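PDB 6DM4: RavO from Legionella pneumophila subsp. pneumophila, which binds a phosphotyrosine peptide from human Shc1 through its SH2 domain, the part of this longer protein present here. Local coordinates for residues A[9-14]-A[99-104]; A[39-44]-A[56-61]; A[71-76]-A[106-111]. All blocks are in the same frame, centred on the assembly; numbering follows the deposited sequence.

Contact 1 of 3, residues A[9-14]-A[99-104]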
loop_
_atom_site.group_PDB
_atom_site.type_symbol
_atom_site.label_atom_id
_atom_site.label_comp_id
_atom_site.label_asym_id
_atom_site.label_seq_id
_atom_site.Cartn_x
_atom_site.Cartn_y
_atom_site.Cartn_z
ATOM N N MET A 9 1.065 -2.120 5.747
ATOM C CA MET A 9 1.000 -1.181 4.633
ATOM C C MET A 9 -0.069 -1.592 3.635
ATOM O O MET A 9 -0.794 -0.740 3.107
ATOM C CB MET A 9 2.357 -1.089 3.941
ATOM C CG MET A 9 3.403 -0.338 4.735
ATOM S SD MET A 9 5.038 -0.585 4.030
ATOM C CE MET A 9 4.692 -0.377 2.288
ATOM N N GLU A 10 -0.174 -2.893 3.357
ATOM C CA GLU A 10 -1.236 -3.392 2.489
ATOM C C GLU A 10 -2.602 -2.972 3.010
ATOM O O GLU A 10 -3.441 -2.469 2.254
ATOM C CB GLU A 10 -1.149 -4.919 2.375
ATOM C CG GLU A 10 -2.065 -5.537 1.314
ATOM C CD GLU A 10 -2.297 -7.032 1.532
ATOM O OE1 GLU A 10 -2.514 -7.434 2.693
ATOM O OE2 GLU A 10 -2.260 -7.809 0.554
ATOM N N GLU A 11 -2.839 -3.167 4.310
ATOM C CA GLU A 11 -4.135 -2.841 4.893
ATOM C C GLU A 11 -4.457 -1.361 4.724
ATOM O O GLU A 11 -5.606 -0.996 4.458
ATOM C CB GLU A 11 -4.147 -3.228 6.374
ATOM C CG GLU A 11 -4.995 -4.452 6.691
ATOM C CD GLU A 11 -4.935 -4.848 8.157
ATOM O OE1 GLU A 11 -3.884 -5.357 8.600
ATOM O OE2 GLU A 11 -5.944 -4.654 8.868
ATOM N N ILE A 12 -3.451 -0.497 4.861
ATOM C CA ILE A 12 -3.684 0.942 4.755
ATOM C C ILE A 12 -3.851 1.356 3.300
ATOM O O ILE A 12 -4.798 2.068 2.946
ATOM C CB ILE A 12 -2.539 1.720 5.435
ATOM C CG1 ILE A 12 -2.514 1.439 6.938
ATOM C CG2 ILE A 12 -2.663 3.235 5.184
ATOM C CD1 ILE A 12 -1.398 2.160 7.666
ATOM N N PHE A 13 -2.938 0.915 2.433
ATOM C CA PHE A 13 -2.877 1.459 1.081
ATOM C C PHE A 13 -4.017 0.977 0.192
ATOM O O PHE A 13 -4.313 1.632 -0.815
ATOM C CB PHE A 13 -1.536 1.113 0.434
ATOM C CG PHE A 13 -0.364 1.819 1.059
ATOM C CD1 PHE A 13 -0.538 3.013 1.739
ATOM C CD2 PHE A 13 0.914 1.290 0.962
ATOM C CE1 PHE A 13 0.541 3.664 2.314
ATOM C CE2 PHE A 13 1.999 1.936 1.534
ATOM C CZ PHE A 13 1.815 3.122 2.211
ATOM N N VAL A 14 -4.663 -0.145 0.521
ATOM C CA VAL A 14 -5.814 -0.578 -0.272
ATOM C C VAL A 14 -7.103 0.103 0.156
ATOM O O VAL A 14 -8.113 -0.011 -0.551
ATOM C CB VAL A 14 -6.046 -2.104 -0.222
ATOM C CG1 VAL A 14 -4.772 -2.872 -0.547
ATOM C CG2 VAL A 14 -6.579 -2.517 1.143
ATOM N N LEU A 99 -10.745 -5.654 14.694
ATOM C CA LEU A 99 -11.079 -5.690 13.275
ATOM C C LEU A 99 -9.951 -5.191 12.378
ATOM O O LEU A 99 -10.138 -5.101 11.159
ATOM C CB LEU A 99 -12.354 -4.888 13.006
ATOM C CG LEU A 99 -13.671 -5.556 13.406
ATOM C CD1 LEU A 99 -14.852 -4.685 13.000
ATOM C CD2 LEU A 99 -13.784 -6.941 12.789
ATOM N N GLY A 100 -8.796 -4.866 12.936
ATOM C CA GLY A 100 -7.621 -4.633 12.124
ATOM C C GLY A 100 -7.163 -3.185 12.133
ATOM O O GLY A 100 -7.646 -2.338 12.895
ATOM N N VAL A 101 -6.204 -2.915 11.247
ATOM C CA VAL A 101 -5.472 -1.654 11.296
ATOM C C VAL A 101 -6.374 -0.491 10.904
ATOM O O VAL A 101 -6.398 0.545 11.578
ATOM C CB VAL A 101 -4.223 -1.725 10.399
ATOM C CG1 VAL A 101 -3.540 -0.366 10.334
ATOM C CG2 VAL A 101 -3.266 -2.788 10.913
ATOM N N MET A 102 -7.120 -0.636 9.807
ATOM C CA MET A 102 -7.976 0.467 9.379
ATOM C C MET A 102 -9.074 0.725 10.401
ATOM O O MET A 102 -9.428 1.878 10.667
ATOM C CB MET A 102 -8.583 0.184 8.005
ATOM C CG MET A 102 -7.756 0.653 6.806
ATOM S SD MET A 102 -7.073 2.329 6.924
ATOM C CE MET A 102 -8.529 3.286 7.368
ATOM N N ALA A 103 -9.621 -0.341 10.992
ATOM C CA ALA A 103 -10.582 -0.162 12.076
ATOM C C ALA A 103 -9.962 0.588 13.241
ATOM O O ALA A 103 -10.652 1.354 13.926
ATOM C CB ALA A 103 -11.120 -1.513 12.546
ATOM N N THR A 104 -8.659 0.402 13.466
ATOM C CA THR A 104 -7.977 1.086 14.559
ATOM C C THR A 104 -7.768 2.558 14.236
ATOM O O THR A 104 -8.129 3.438 15.029
ATOM C CB THR A 104 -6.636 0.409 14.845
ATOM O OG1 THR A 104 -6.853 -0.969 15.175
ATOM C CG2 THR A 104 -5.933 1.099 16.001
HETATM O O HOH W 1 -7.391 -2.852 8.136
#
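E11 joins the N-terminal helix 4-13 to the start of helix 101-119, the C-terminal helix of the SH2 domain, away from the phosphotyrosine site. E11 OE2 accepts the backbone N-H of V101 at 3.0 Å in a fairly straight bond (164°), although the nitrogen lies well above the carboxylate plane. A chi1 of -108°, off the staggered positions, and an extended chain beyond CG carry the carboxylate there. The backbone N of M102 donates to a water 2.8 Å away. That water also stands beside E11 OE2, at a distance too short to be trusted in detail.

G100, at the N-cap, has positive phi, and its CA comes within 3.7 Å of E11 OE2, so the absence of a side chain suits both its backbone and the nearby acid. V101 turns its two methyls to different neighbours: CG2, beside its own backbone N, lies 3.5 Å from E11 OE1, while CG1 meets I12 CG1 at 4.0 Å, the two side chains crossing at about a right angle. M102, bent at chi2 and chi3, lays CG 3.6 Å from the carbonyl O of E11, and its sulfur continues to L41 on the sheet. Flexible and unbranched, methionine suits this seam.

E11 thus meets first-turn N-H groups, V101 directly and M102 probably through the water, near the positive end of the helix dipole, which would probably favour its ionised form.

Contact 2 of 3, residues A[39-44]-A[56-61]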
loop_
_atom_site.group_PDB
_atom_site.type_symbol
_atom_site.label_atom_id
_atom_site.label_comp_id
_atom_site.label_asym_id
_atom_site.label_seq_id
_atom_site.Cartn_x
_atom_site.Cartn_y
_atom_site.Cartn_z
ATOM N N PHE A 39 -12.364 11.667 6.832
ATOM C CA PHE A 39 -10.922 11.850 6.928
ATOM C C PHE A 39 -10.271 11.231 5.706
ATOM O O PHE A 39 -10.892 10.456 4.977
ATOM C CB PHE A 39 -10.341 11.234 8.215
ATOM C CG PHE A 39 -10.375 9.725 8.250
ATOM C CD1 PHE A 39 -11.497 9.053 8.714
ATOM C CD2 PHE A 39 -9.277 8.982 7.840
ATOM C CE1 PHE A 39 -11.525 7.661 8.757
ATOM C CE2 PHE A 39 -9.301 7.586 7.876
ATOM C CZ PHE A 39 -10.426 6.929 8.334
ATOM N N ILE A 40 -9.008 11.592 5.486
ATOM C CA ILE A 40 -8.175 10.893 4.518
ATOM C C ILE A 40 -6.901 10.418 5.198
ATOM O O ILE A 40 -6.486 10.930 6.239
ATOM C CB ILE A 40 -7.822 11.765 3.301
ATOM C CG1 ILE A 40 -7.009 12.996 3.727
ATOM C CG2 ILE A 40 -9.081 12.128 2.566
ATOM C CD1 ILE A 40 -6.501 13.846 2.559
ATOM N N LEU A 41 -6.281 9.426 4.578
ATOM C CA LEU A 41 -4.918 9.022 4.874
ATOM C C LEU A 41 -4.041 9.360 3.676
ATOM O O LEU A 41 -4.509 9.395 2.532
ATOM C CB LEU A 41 -4.840 7.526 5.183
ATOM C CG LEU A 41 -5.644 7.090 6.408
ATOM C CD1 LEU A 41 -5.679 5.588 6.517
ATOM C CD2 LEU A 41 -5.042 7.691 7.657
ATOM N N ARG A 42 -2.769 9.633 3.943
ATOM C CA ARG A 42 -1.897 10.108 2.879
ATOM C C ARG A 42 -0.459 9.810 3.247
ATOM O O ARG A 42 -0.134 9.542 4.407
ATOM C CB ARG A 42 -2.072 11.613 2.628
ATOM C CG ARG A 42 -1.930 12.454 3.882
ATOM C CD ARG A 42 -2.169 13.923 3.599
ATOM N NE ARG A 42 -2.089 14.738 4.808
ATOM C CZ ARG A 42 -0.950 15.113 5.377
ATOM N NH1 ARG A 42 0.208 14.745 4.843
ATOM N NH2 ARG A 42 -0.964 15.866 6.472
ATOM N N TRP A 43 0.402 9.878 2.239
ATOM C CA TRP A 43 1.831 9.693 2.452
ATOM C C TRP A 43 2.397 10.908 3.190
ATOM O O TRP A 43 2.302 12.036 2.703
ATOM C CB TRP A 43 2.514 9.480 1.104
ATOM C CG TRP A 43 3.956 9.053 1.140
ATOM C CD1 TRP A 43 5.042 9.847 0.917
ATOM C CD2 TRP A 43 4.467 7.729 1.362
ATOM N NE1 TRP A 43 6.193 9.109 0.999
ATOM C CE2 TRP A 43 5.871 7.807 1.278
ATOM C CE3 TRP A 43 3.877 6.490 1.640
ATOM C CZ2 TRP A 43 6.694 6.695 1.455
ATOM C CZ3 TRP A 43 4.695 5.386 1.816
ATOM C CH2 TRP A 43 6.088 5.496 1.724
ATOM N N SER A 44 2.962 10.676 4.372
ATOM C CA SER A 44 3.391 11.753 5.256
ATOM C C SER A 44 4.665 12.422 4.759
ATOM O O SER A 44 5.532 11.787 4.149
ATOM C CB SER A 44 3.618 11.214 6.673
ATOM O OG SER A 44 4.358 12.127 7.468
ATOM N N VAL A 56 7.826 3.880 8.570
ATOM C CA VAL A 56 7.107 4.418 7.421
ATOM C C VAL A 56 5.998 5.304 7.968
ATOM O O VAL A 56 5.227 4.877 8.836
ATOM C CB VAL A 56 6.542 3.294 6.536
ATOM C CG1 VAL A 56 5.644 3.870 5.446
ATOM C CG2 VAL A 56 7.676 2.487 5.923
ATOM N N PHE A 57 5.924 6.538 7.480
ATOM C CA PHE A 57 5.054 7.546 8.068
ATOM C C PHE A 57 3.797 7.719 7.224
ATOM O O PHE A 57 3.874 7.860 5.999
ATOM C CB PHE A 57 5.789 8.879 8.205
ATOM C CG PHE A 57 6.956 8.836 9.157
ATOM C CD1 PHE A 57 6.766 9.029 10.512
ATOM C CD2 PHE A 57 8.244 8.622 8.689
ATOM C CE1 PHE A 57 7.844 8.999 11.391
ATOM C CE2 PHE A 57 9.317 8.592 9.558
ATOM C CZ PHE A 57 9.117 8.778 10.911
ATOM N N ILE A 58 2.645 7.709 7.889
ATOM C CA ILE A 58 1.348 7.921 7.261
ATOM C C ILE A 58 0.629 9.007 8.041
ATOM O O ILE A 58 0.564 8.947 9.273
ATOM C CB ILE A 58 0.500 6.636 7.238
ATOM C CG1 ILE A 58 1.283 5.478 6.617
ATOM C CG2 ILE A 58 -0.807 6.884 6.492
ATOM C CD1 ILE A 58 1.645 5.699 5.181
ATOM N N ALA A 59 0.086 9.997 7.335
ATOM C CA ALA A 59 -0.660 11.059 7.985
ATOM C C ALA A 59 -2.150 10.896 7.725
ATOM O O ALA A 59 -2.566 10.437 6.659
ATOM C CB ALA A 59 -0.204 12.446 7.508
ATOM N N ALA A 60 -2.946 11.259 8.723
ATOM C CA ALA A 60 -4.375 11.453 8.548
ATOM C C ALA A 60 -4.676 12.946 8.493
ATOM O O ALA A 60 -3.971 13.754 9.095
ATOM C CB ALA A 60 -5.159 10.808 9.689
ATOM N N SER A 61 -5.723 13.307 7.759
ATOM C CA SER A 61 -6.188 14.685 7.705
ATOM C C SER A 61 -7.705 14.697 7.770
ATOM O O SER A 61 -8.361 13.800 7.231
ATOM C CB SER A 61 -5.711 15.404 6.433
ATOM O OG SER A 61 -4.307 15.599 6.459
#
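R42 and A59 form a hydrogen-bonded pair where strand 40-43, at the edge of the sheet, runs antiparallel to strand 55-64. Along the backbone, I40 and S61 exchange two bonds of 2.9 Å, I40 N to S61 O and S61 N to I40 O, and R42 and A59 repeat the pattern. Past the W43-I58 pair the backbone bond is a weak one, S44 N to F57 O at 3.4 Å.

With CG between the backbone N and the carbonyl carbon (chi1 53°) and the chain extended to NE, the R42 side chain passes over A59. R42 NE donates to S61 OG at 2.9 Å, with the oxygen in the guanidinium plane; S61 OG is itself hydrogen-bonded to S70. A59 CB packs by van der Waals contact on one guanidinium face, 3.5 Å from R42 CZ, and alanine is small enough to let the flat group settle there.

Apolar contacts follow. On the other face of the sheet L41 CD2 touches A60 CB at 3.7 Å. At the end of the pairing the W43 ring meets V56 CG1 and I58 CD1 obliquely.

One face of this strand pair lines the phosphotyrosine pocket, with R42 in the position of the family's FLVR arginine. S61 at NE and S70 at NH2 help hold the guanidinium's rotation, while NH2 and S44 OG bond the peptide's modified side chain. The buried charge is thus probably balanced by the phosphate.

Contact 3 of 3, residues A[71-76]-A[106-111]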
loop_
_atom_site.group_PDB
_atom_site.type_symbol
_atom_site.label_atom_id
_atom_site.label_comp_id
_atom_site.label_asym_id
_atom_site.label_seq_id
_atom_site.Cartn_x
_atom_site.Cartn_y
_atom_site.Cartn_z
ATOM N N ILE A 71 -2.899 14.217 11.747
ATOM C CA ILE A 71 -2.275 13.352 12.744
ATOM C C ILE A 71 -1.227 12.523 12.021
ATOM O O ILE A 71 -1.502 11.977 10.948
ATOM C CB ILE A 71 -3.297 12.427 13.431
ATOM C CG1 ILE A 71 -4.483 13.214 13.980
ATOM C CG2 ILE A 71 -2.628 11.616 14.544
ATOM C CD1 ILE A 71 -5.645 12.322 14.369
ATOM N N ARG A 72 -0.033 12.422 12.593
ATOM C CA ARG A 72 1.027 11.635 11.975
ATOM C C ARG A 72 1.144 10.279 12.659
ATOM O O ARG A 72 1.182 10.201 13.891
ATOM C CB ARG A 72 2.369 12.366 12.025
ATOM C CG ARG A 72 3.462 11.619 11.273
ATOM C CD ARG A 72 4.795 12.319 11.380
ATOM N NE ARG A 72 4.766 13.626 10.732
ATOM C CZ ARG A 72 5.690 14.561 10.917
ATOM N NH1 ARG A 72 6.710 14.326 11.733
ATOM N NH2 ARG A 72 5.597 15.731 10.291
ATOM N N TYR A 73 1.202 9.218 11.853
ATOM C CA TYR A 73 1.369 7.856 12.338
ATOM C C TYR A 73 2.644 7.254 11.763
ATOM O O TYR A 73 3.124 7.668 10.704
ATOM C CB TYR A 73 0.169 6.973 11.962
ATOM C CG TYR A 73 -1.125 7.450 12.572
ATOM C CD1 TYR A 73 -1.437 7.170 13.898
ATOM C CD2 TYR A 73 -2.026 8.190 11.828
ATOM C CE1 TYR A 73 -2.618 7.611 14.457
ATOM C CE2 TYR A 73 -3.206 8.640 12.377
ATOM C CZ TYR A 73 -3.497 8.355 13.687
ATOM O OH TYR A 73 -4.677 8.810 14.226
ATOM N N GLY A 74 3.180 6.266 12.466
ATOM C CA GLY A 74 4.371 5.573 12.012
ATOM C C GLY A 74 4.223 4.077 12.190
ATOM O O GLY A 74 3.590 3.604 13.135
ATOM N N ILE A 75 4.818 3.334 11.258
ATOM C CA ILE A 75 4.871 1.876 11.301
ATOM C C ILE A 75 6.335 1.462 11.331
ATOM O O ILE A 75 7.107 1.850 10.447
ATOM C CB ILE A 75 4.161 1.239 10.090
ATOM C CG1 ILE A 75 2.771 1.841 9.888
ATOM C CG2 ILE A 75 4.082 -0.281 10.251
ATOM C CD1 ILE A 75 2.202 1.575 8.498
ATOM N N ASN A 76 6.717 0.665 12.328
ATOM C CA ASN A 76 8.108 0.252 12.417
ATOM C C ASN A 76 8.331 -1.025 11.604
ATOM O O ASN A 76 7.401 -1.590 11.027
ATOM C CB ASN A 76 8.549 0.111 13.882
ATOM C CG ASN A 76 7.919 -1.081 14.616
ATOM O OD1 ASN A 76 7.408 -2.030 14.021
ATOM N ND2 ASN A 76 7.990 -1.033 15.940
ATOM N N THR A 106 -9.307 4.386 12.100
ATOM C CA THR A 106 -10.594 5.069 12.028
ATOM C C THR A 106 -11.044 5.541 13.407
ATOM O O THR A 106 -11.508 6.677 13.568
ATOM C CB THR A 106 -11.642 4.153 11.400
ATOM O OG1 THR A 106 -11.270 3.868 10.045
ATOM C CG2 THR A 106 -13.010 4.822 11.407
ATOM N N GLN A 107 -10.903 4.684 14.420
ATOM C CA GLN A 107 -11.285 5.082 15.772
ATOM C C GLN A 107 -10.377 6.182 16.309
ATOM O O GLN A 107 -10.855 7.134 16.931
ATOM C CB GLN A 107 -11.270 3.871 16.707
ATOM C CG GLN A 107 -12.366 2.870 16.408
ATOM C CD GLN A 107 -13.745 3.491 16.508
ATOM O OE1 GLN A 107 -14.046 4.205 17.464
ATOM N NE2 GLN A 107 -14.595 3.211 15.527
ATOM N N HIS A 108 -9.068 6.071 16.086
ATOM C CA HIS A 108 -8.140 7.081 16.593
ATOM C C HIS A 108 -8.388 8.434 15.940
ATOM O O HIS A 108 -8.290 9.478 16.596
ATOM C CB HIS A 108 -6.697 6.630 16.357
ATOM C CG HIS A 108 -5.676 7.431 17.106
ATOM N ND1 HIS A 108 -5.102 8.573 16.592
ATOM C CD2 HIS A 108 -5.110 7.240 18.321
ATOM C CE1 HIS A 108 -4.235 9.059 17.463
ATOM N NE2 HIS A 108 -4.221 8.268 18.521
ATOM N N ILE A 109 -8.714 8.434 14.645
ATOM C CA ILE A 109 -8.900 9.682 13.913
ATOM C C ILE A 109 -10.260 10.299 14.216
ATOM O O ILE A 109 -10.362 11.499 14.495
ATOM C CB ILE A 109 -8.718 9.441 12.401
ATOM C CG1 ILE A 109 -7.271 9.075 12.088
ATOM C CG2 ILE A 109 -9.112 10.685 11.608
ATOM C CD1 ILE A 109 -7.104 8.199 10.858
ATOM N N THR A 110 -11.331 9.502 14.142
ATOM C CA THR A 110 -12.665 10.075 14.294
ATOM C C THR A 110 -12.937 10.501 15.731
ATOM O O THR A 110 -13.605 11.515 15.957
ATOM C CB THR A 110 -13.737 9.094 13.821
ATOM O OG1 THR A 110 -13.663 7.891 14.587
ATOM C CG2 THR A 110 -13.552 8.766 12.341
ATOM N N GLN A 111 -12.425 9.754 16.712
ATOM C CA GLN A 111 -12.553 10.197 18.095
ATOM C C GLN A 111 -11.760 11.474 18.330
ATOM O O GLN A 111 -12.212 12.366 19.057
ATOM C CB GLN A 111 -12.099 9.091 19.053
ATOM C CG GLN A 111 -13.023 7.879 19.101
ATOM C CD GLN A 111 -12.632 6.879 20.184
ATOM O OE1 GLN A 111 -12.105 7.249 21.235
ATOM N NE2 GLN A 111 -12.896 5.600 19.929
#
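In the SH2 fold a central antiparallel sheet is flanked by helices, and here I71 and Y73 of strand 67-76 pack against H108 and I109 of helix 101-119. The two segments run nearly antiparallel, their axes 10.7 Å apart, a separation that side chains must bridge. I71 and Y73, two residues apart and so on the same face of the strand, both turn toward the helix; R72 between them points to the opposite face, where its NH2 bonds the modified side chain of the bound peptide. I71 also touches an apolar side chain of that peptide.

Y73 extends its ring to the helix. It meets the ring of H108 as an offset edge-to-face pair, the edge of the tyrosine toward the face of the histidine, with centroids 5.2 Å apart and planes at 75°. The Y73 hydroxyl and H108 ND1 are modelled at only 2.4 Å; a hydrogen bond with either as donor is plausible, but its length is doubtful, since H108 was deposited in two conformers. A tyrosine suits the place because its ring packs against I109 while its hydroxyl meets H108.

I109 packs on both strand residues and also reaches A60 and F62 of the adjoining strand. Its branched aliphatic chain suits this buried side of the helix: I109 CG1 lies 4.1 Å from Y73 CE2 and 4.3 Å from I71 CD1.

Overall arrangement
The three contacts lie in one SH2 domain, around its sheet. Contacts 2 and 3, with centres 8 Å apart, share the sheet directly: strands 55-64 and 67-76 are neighbours, joined through I58 with Y73 and A60 with I71, while A60 CB meets I109 CD1 at 3.5 Å. Contact 1, its centre about 12 Å from that of contact 2, packs on the sheet face that also carries helix 101-119 in contact 3, M102 SD lying 3.6 Å from L41 CD1. Centres of contacts 1 and 3 are 11 Å apart, and I12 CD1 meets I75 CD1 at 3.7 Å. R42, S44 and R72, from contacts 2 and 3, hold the peptide's modified side chain; contacts 1 and 2 touch the second subunit.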